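Local atomic coordinates of uncharacterized protein (Yersinia pestis, PDB entry 4RGI), a protein that is of unknown function but folds as a small KTSC domain, an antiparallel sheet packed against two helices. Residues Arg6-Ser16 / Glu27-Thr35. Residues are numbered along the deposited sequence; the frame is centred on the assembly and turned at random. Where two conformers were deposited one is given.
Sequences RQPVSSSRILS and EIQFREQGT. With SO4 (sulfate ion), chain B.
R6 and Q29 differ at the first torsion: R6 CG lies beside the backbone N (chi1 -58°) and the chain bends at chi3, whereas Q29 runs extended with CG anti to its backbone N (chi1 174°), which lets R6 NH2 make a weak hydrogen bond to Q29 OE1. Both reach S16 at a classic beta bulge in the hairpin of strands 14-20 and 25-30. The evidence for the bulge is that L15 and S16 both face Q29: L15 N donates to Q29 O at 2.8 Å, S16 N reaches the same oxygen only weakly, and Q29 N returns a bond to S16 O. On this face S16 OG takes a bond from R6 NE, in the guanidinium plane, and donates to a lone pair of Q29 OE1 at 2.7 Å. R6 NH1 completes a salt bridge to E27 OE2 (2.9 Å), met on the anti side and 32° out of the plane of a carboxylate whose other oxygen, OE1, bonds Q37.

I14, F30 and I28 turn to the opposite face, towards the helices. I14 CG1 runs alongside F30, 3.9 Å from CD2, and its CG2 touches I28 CG2; F49 and F59 continue this apolar layer.

Beyond the strand end, extended R31 grips S11 O side-on with NE (3.0 Å) and NH2; S11 O sits in the guanidinium plane, while L15 CD2 lies over one face, offset toward the rim, 3.4 Å above it. The S11 hydroxyl accepts from R13 N (an ST turn) and I14 N (an ST motif), and donates to O3 of a sulfate, probably from the crystallisation liquor, at 2.7 Å.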
ATOM      1  N   ARG A   6      -9.735   1.315  -2.602  1.00 25.56           N
ATOM      2  CA  ARG A   6      -8.980   0.599  -1.595  1.00 23.13           C
ATOM      3  C   ARG A   6      -9.823  -0.509  -0.976  1.00 23.01           C
ATOM      4  O   ARG A   6     -11.039  -0.360  -0.801  1.00 32.34           O
ATOM      5  CB  ARG A   6      -8.473   1.555  -0.512  1.00 22.70           C
ATOM      6  CG  ARG A   6      -7.595   2.684  -1.033  1.00 23.06           C
ATOM      7  CD  ARG A   6      -6.937   3.421   0.111  1.00 22.71           C
ATOM      8  NE  ARG A   6      -7.913   3.917   1.074  1.00 30.91           N
ATOM      9  CZ  ARG A   6      -8.390   5.156   1.086  1.00 24.91           C
ATOM     10  NH1 ARG A   6      -7.972   6.036   0.186  1.00 25.69           N
ATOM     11  NH2 ARG A   6      -9.272   5.515   2.005  1.00 27.82           N
ATOM     12  N   GLN A   7      -9.166  -1.622  -0.669  1.00 21.83           N
ATOM     13  CA  GLN A   7      -9.795  -2.744   0.016  1.00 21.71           C
ATOM     14  C   GLN A   7      -9.455  -2.673   1.479  1.00 20.77           C
ATOM     15  O   GLN A   7      -8.297  -2.501   1.822  1.00 19.69           O
ATOM     16  CB  GLN A   7      -9.310  -4.079  -0.534  1.00 21.86           C
ATOM     17  CG  GLN A   7      -9.441  -4.263  -2.018  1.00 35.32           C
ATOM     18  CD  GLN A   7      -8.932  -5.625  -2.454  1.00 61.03           C
ATOM     19  OE1 GLN A   7      -7.736  -5.809  -2.707  1.00 62.81           O
ATOM     20  NE2 GLN A   7      -9.838  -6.595  -2.530  1.00 65.18           N
ATOM     21  N   PRO A   8     -10.448  -2.816   2.360  1.00 21.42           N
ATOM     22  CA  PRO A   8     -10.095  -2.841   3.786  1.00 20.73           C
ATOM     23  C   PRO A   8      -9.259  -4.065   4.140  1.00 19.46           C
ATOM     24  O   PRO A   8      -9.455  -5.109   3.530  1.00 19.55           O
ATOM     25  CB  PRO A   8     -11.454  -2.888   4.485  1.00 26.07           C
ATOM     26  CG  PRO A   8     -12.409  -2.326   3.475  1.00 32.29           C
ATOM     27  CD  PRO A   8     -11.901  -2.765   2.144  1.00 23.13           C
ATOM     28  N   VAL A   9      -8.319  -3.913   5.068  1.00 18.54           N
ATOM     29  CA  VAL A   9      -7.515  -5.042   5.554  1.00 17.52           C
ATOM     30  C   VAL A   9      -7.462  -5.024   7.075  1.00 24.02           C
ATOM     31  O   VAL A   9      -7.795  -4.017   7.702  1.00 20.76           O
ATOM     32  CB  VAL A   9      -6.064  -5.006   5.002  1.00 16.56           C
ATOM     33  CG1 VAL A   9      -6.047  -5.101   3.491  1.00 16.89           C
ATOM     34  CG2 VAL A   9      -5.349  -3.748   5.451  1.00 16.47           C
ATOM     35  N   SER A  10      -7.048  -6.139   7.673  0.51 18.03           N
ATOM     36  CA  SER A  10      -6.870  -6.185   9.120  0.51 19.64           C
ATOM     37  C   SER A  10      -5.393  -6.045   9.446  0.51 19.51           C
ATOM     38  O   SER A  10      -4.571  -6.854   9.014  0.51 20.76           O
ATOM     39  CB  SER A  10      -7.433  -7.482   9.712  0.51 21.58           C
ATOM     40  OG  SER A  10      -7.266  -7.500  11.120  0.51 17.58           O
ATOM     41  N   SER A  11      -5.063  -5.004  10.199  1.00 17.98           N
ATOM     42  CA  SER A  11      -3.681  -4.681  10.509  1.00 15.95           C
ATOM     43  C   SER A  11      -3.650  -3.685  11.647  1.00 19.74           C
ATOM     44  O   SER A  11      -4.527  -2.834  11.744  1.00 22.75           O
ATOM     45  CB  SER A  11      -2.958  -4.097   9.281  1.00 15.57           C
ATOM     46  OG  SER A  11      -1.706  -3.551   9.654  1.00 18.25           O
ATOM     47  N   SER A  12      -2.625  -3.762  12.482  1.00 20.13           N
ATOM     48  CA  SER A  12      -2.496  -2.814  13.577  1.00 23.41           C
ATOM     49  C   SER A  12      -2.054  -1.443  13.060  1.00 29.28           C
ATOM     50  O   SER A  12      -2.158  -0.442  13.766  1.00 30.50           O
ATOM     51  CB  SER A  12      -1.515  -3.334  14.628  1.00 21.46           C
ATOM     52  OG  SER A  12      -0.185  -3.379  14.144  1.00 27.04           O
ATOM     53  N   ARG A  13      -1.573  -1.389  11.824  1.00 21.04           N
ATOM     54  CA  ARG A  13      -1.033  -0.135  11.310  1.00 18.45           C
ATOM     55  C   ARG A  13      -1.722   0.363  10.054  1.00 18.40           C
ATOM     56  O   ARG A  13      -1.686   1.557   9.749  1.00 19.33           O
ATOM     57  CB  ARG A  13       0.455  -0.298  11.041  1.00 20.74           C
ATOM     58  CG  ARG A  13       1.241  -0.593  12.302  1.00 27.87           C
ATOM     59  CD  ARG A  13       2.550  -1.195  11.974  1.00 23.14           C
ATOM     60  NE  ARG A  13       3.381  -0.285  11.188  1.00 22.93           N
ATOM     61  CZ  ARG A  13       4.549  -0.639  10.672  1.00 30.50           C
ATOM     62  NH1 ARG A  13       4.990  -1.873  10.863  1.00 33.84           N
ATOM     63  NH2 ARG A  13       5.269   0.224   9.956  1.00 29.99           N
ATOM     64  N   ILE A  14      -2.345  -0.551   9.319  1.00 14.87           N
ATOM     65  CA  ILE A  14      -2.902  -0.218   8.015  1.00 12.22           C
ATOM     66  C   ILE A  14      -4.394  -0.504   7.971  1.00 13.31           C
ATOM     67  O   ILE A  14      -4.847  -1.555   8.423  1.00 15.57           O
ATOM     68  CB  ILE A  14      -2.159  -0.998   6.905  1.00 13.57           C
ATOM     69  CG1 ILE A  14      -0.696  -0.532   6.862  1.00  8.81           C
ATOM     70  CG2 ILE A  14      -2.847  -0.808   5.540  1.00 14.15           C
ATOM     71  CD1 ILE A  14       0.262  -1.424   6.057  1.00 11.14           C
ATOM     72  N   LEU A  15      -5.163   0.440   7.441  1.00 13.67           N
ATOM     73  CA  LEU A  15      -6.615   0.283   7.354  1.00 12.14           C
ATOM     74  C   LEU A  15      -7.102  -0.269   6.013  1.00 12.58           C
ATOM     75  O   LEU A  15      -8.020  -1.089   5.966  1.00 14.85           O
ATOM     76  CB  LEU A  15      -7.302   1.621   7.629  1.00 15.02           C
ATOM     77  CG  LEU A  15      -7.186   2.181   9.045  1.00 23.95           C
ATOM     78  CD1 LEU A  15      -7.747   3.583   9.079  1.00 31.74           C
ATOM     79  CD2 LEU A  15      -7.937   1.295  10.028  1.00 28.96           C
ATOM     80  N   SER A  16      -6.494   0.179   4.916  1.00 12.19           N
ATOM     81  CA  SER A  16      -6.913  -0.255   3.589  1.00 11.29           C
ATOM     82  C   SER A  16      -5.800  -0.051   2.558  1.00 11.89           C
ATOM     83  O   SER A  16      -4.914   0.771   2.747  1.00 11.33           O
ATOM     84  CB  SER A  16      -8.176   0.489   3.120  1.00 16.61           C
ATOM     85  OG  SER A  16      -7.947   1.889   3.007  1.00 19.59           O
ATOM     86  N   GLU A  27      -1.881   2.525  -3.115  1.00 10.41           N
ATOM     87  CA  GLU A  27      -2.380   3.499  -2.150  1.00 10.44           C
ATOM     88  C   GLU A  27      -2.579   2.816  -0.809  1.00 15.77           C
ATOM     89  O   GLU A  27      -3.235   1.780  -0.723  1.00 12.65           O
ATOM     90  CB  GLU A  27      -3.681   4.133  -2.643  1.00 12.78           C
ATOM     91  CG  GLU A  27      -4.090   5.384  -1.896  1.00 18.17           C
ATOM     92  CD  GLU A  27      -5.230   6.119  -2.602  1.00 25.77           C
ATOM     93  OE1 GLU A  27      -4.963   6.879  -3.554  1.00 26.34           O
ATOM     94  OE2 GLU A  27      -6.389   5.899  -2.221  1.00 24.93           O
ATOM     95  N   ILE A  28      -1.994   3.391   0.234  1.00  9.50           N
ATOM     96  CA  ILE A  28      -2.057   2.788   1.556  1.00  8.91           C
ATOM     97  C   ILE A  28      -2.679   3.782   2.527  1.00 10.56           C
ATOM     98  O   ILE A  28      -2.185   4.889   2.666  1.00 12.16           O
ATOM     99  CB  ILE A  28      -0.673   2.400   2.082  1.00  7.85           C
ATOM    100  CG1 ILE A  28       0.053   1.493   1.082  1.00  6.86           C
ATOM    101  CG2 ILE A  28      -0.824   1.698   3.443  1.00 10.01           C
ATOM    102  CD1 ILE A  28       1.417   1.047   1.564  1.00  8.99           C
ATOM    103  N   GLN A  29      -3.764   3.391   3.182  1.00 11.20           N
ATOM    104  CA  GLN A  29      -4.315   4.224   4.236  1.00 12.67           C
ATOM    105  C   GLN A  29      -3.864   3.698   5.604  1.00 12.43           C
ATOM    106  O   GLN A  29      -4.195   2.579   5.980  1.00 17.46           O
ATOM    107  CB  GLN A  29      -5.833   4.256   4.131  1.00 13.77           C
ATOM    108  CG  GLN A  29      -6.512   4.971   5.276  1.00 15.55           C
ATOM    109  CD  GLN A  29      -8.005   4.936   5.143  1.00 21.33           C
ATOM    110  OE1 GLN A  29      -8.579   3.966   4.644  1.00 19.61           O
ATOM    111  NE2 GLN A  29      -8.657   6.002   5.596  1.00 24.31           N
ATOM    112  N   PHE A  30      -3.089   4.498   6.327  1.00 15.11           N
ATOM    113  CA  PHE A  30      -2.568   4.108   7.637  1.00 16.79           C
ATOM    114  C   PHE A  30      -3.523   4.495   8.777  1.00 23.87           C
ATOM    115  O   PHE A  30      -4.304   5.430   8.648  1.00 26.36           O
ATOM    116  CB  PHE A  30      -1.201   4.750   7.872  1.00 17.74           C
ATOM    117  CG  PHE A  30      -0.146   4.300   6.905  1.00 14.60           C
ATOM    118  CD1 PHE A  30       0.117   5.020   5.754  1.00 12.64           C
ATOM    119  CD2 PHE A  30       0.589   3.160   7.157  1.00 16.36           C
ATOM    120  CE1 PHE A  30       1.095   4.595   4.872  1.00 15.61           C
ATOM    121  CE2 PHE A  30       1.552   2.734   6.284  1.00 12.37           C
ATOM    122  CZ  PHE A  30       1.806   3.445   5.140  1.00 13.96           C
ATOM    123  N   ARG A  31      -3.452   3.781   9.896  1.00 20.81           N
ATOM    124  CA  ARG A  31      -4.340   4.069  11.021  1.00 28.90           C
ATOM    125  C   ARG A  31      -4.206   5.495  11.552  1.00 35.92           C
ATOM    126  O   ARG A  31      -5.195   6.236  11.611  1.00 43.62           O
ATOM    127  CB  ARG A  31      -4.089   3.089  12.164  1.00 31.83           C
ATOM    128  CG  ARG A  31      -4.624   1.710  11.893  1.00 33.52           C
ATOM    129  CD  ARG A  31      -5.015   1.012  13.172  1.00 32.36           C
ATOM    130  NE  ARG A  31      -5.647  -0.266  12.878  1.00 32.55           N
ATOM    131  CZ  ARG A  31      -6.951  -0.490  12.952  1.00 35.95           C
ATOM    132  NH1 ARG A  31      -7.775   0.481  13.327  1.00 34.39           N
ATOM    133  NH2 ARG A  31      -7.432  -1.691  12.660  1.00 44.00           N
ATOM    134  N   GLU A  32      -2.985   5.864  11.933  1.00 38.43           N
ATOM    135  CA  GLU A  32      -2.706   7.147  12.585  1.00 35.05           C
ATOM    136  C   GLU A  32      -2.150   8.195  11.604  1.00 26.90           C
ATOM    137  O   GLU A  32      -2.324   9.395  11.809  1.00 39.93           O
ATOM    138  CB  GLU A  32      -1.731   6.933  13.776  1.00 35.78           C
ATOM    139  CG  GLU A  32      -0.636   8.018  13.969  1.00 60.36           C
ATOM    140  CD  GLU A  32       0.279   7.806  15.197  1.00 51.92           C
ATOM    141  OE1 GLU A  32       0.238   8.643  16.124  1.00 46.58           O
ATOM    142  OE2 GLU A  32       1.061   6.830  15.223  1.00 46.68           O
ATOM    143  N   GLN A  33      -1.514   7.759  10.522  1.00 21.12           N
ATOM    144  CA  GLN A  33      -0.724   8.698   9.732  1.00 20.91           C
ATOM    145  C   GLN A  33      -1.281   9.087   8.366  1.00 14.81           C
ATOM    146  O   GLN A  33      -0.574   9.697   7.576  1.00 18.02           O
ATOM    147  CB  GLN A  33       0.688   8.141   9.543  1.00 29.89           C
ATOM    148  CG  GLN A  33       1.569   8.285  10.782  1.00 39.93           C
ATOM    149  CD  GLN A  33       3.039   8.035  10.495  1.00 40.85           C
ATOM    150  OE1 GLN A  33       3.674   8.756   9.712  1.00 39.02           O
ATOM    151  NE2 GLN A  33       3.587   7.005  11.122  1.00 36.17           N
ATOM    152  N   GLY A  34      -2.538   8.778   8.079  1.00 19.84           N
ATOM    153  CA  GLY A  34      -3.140   9.256   6.841  1.00 14.97           C
ATOM    154  C   GLY A  34      -2.941   8.363   5.635  1.00 15.13           C
ATOM    155  O   GLY A  34      -2.621   7.188   5.771  1.00 15.87           O
ATOM    156  N   THR A  35      -3.129   8.921   4.445  1.00 13.72           N
ATOM    157  CA  THR A  35      -3.089   8.120   3.221  1.00 12.38           C
ATOM    158  C   THR A  35      -1.943   8.523   2.298  1.00 11.18           C
ATOM    159  O   THR A  35      -1.736   9.693   2.042  1.00 12.86           O
ATOM    160  CB  THR A  35      -4.431   8.224   2.470  1.00 15.48           C
ATOM    161  OG1 THR A  35      -5.479   7.800   3.353  1.00 15.00           O
ATOM    162  CG2 THR A  35      -4.445   7.340   1.242  1.00 18.48           C
TER
HETATM  163  S   SO4 B 101       0.247  -5.808  11.574  1.00 27.77           S
HETATM  164  O1  SO4 B 101       0.891  -4.576  11.976  1.00 31.61           O
HETATM  165  O2  SO4 B 101      -0.964  -5.965  12.369  1.00 20.21           O
HETATM  166  O3  SO4 B 101      -0.085  -5.696  10.156  1.00 24.79           O
HETATM  167  O4  SO4 B 101       1.143  -6.953  11.800  1.00 22.79           O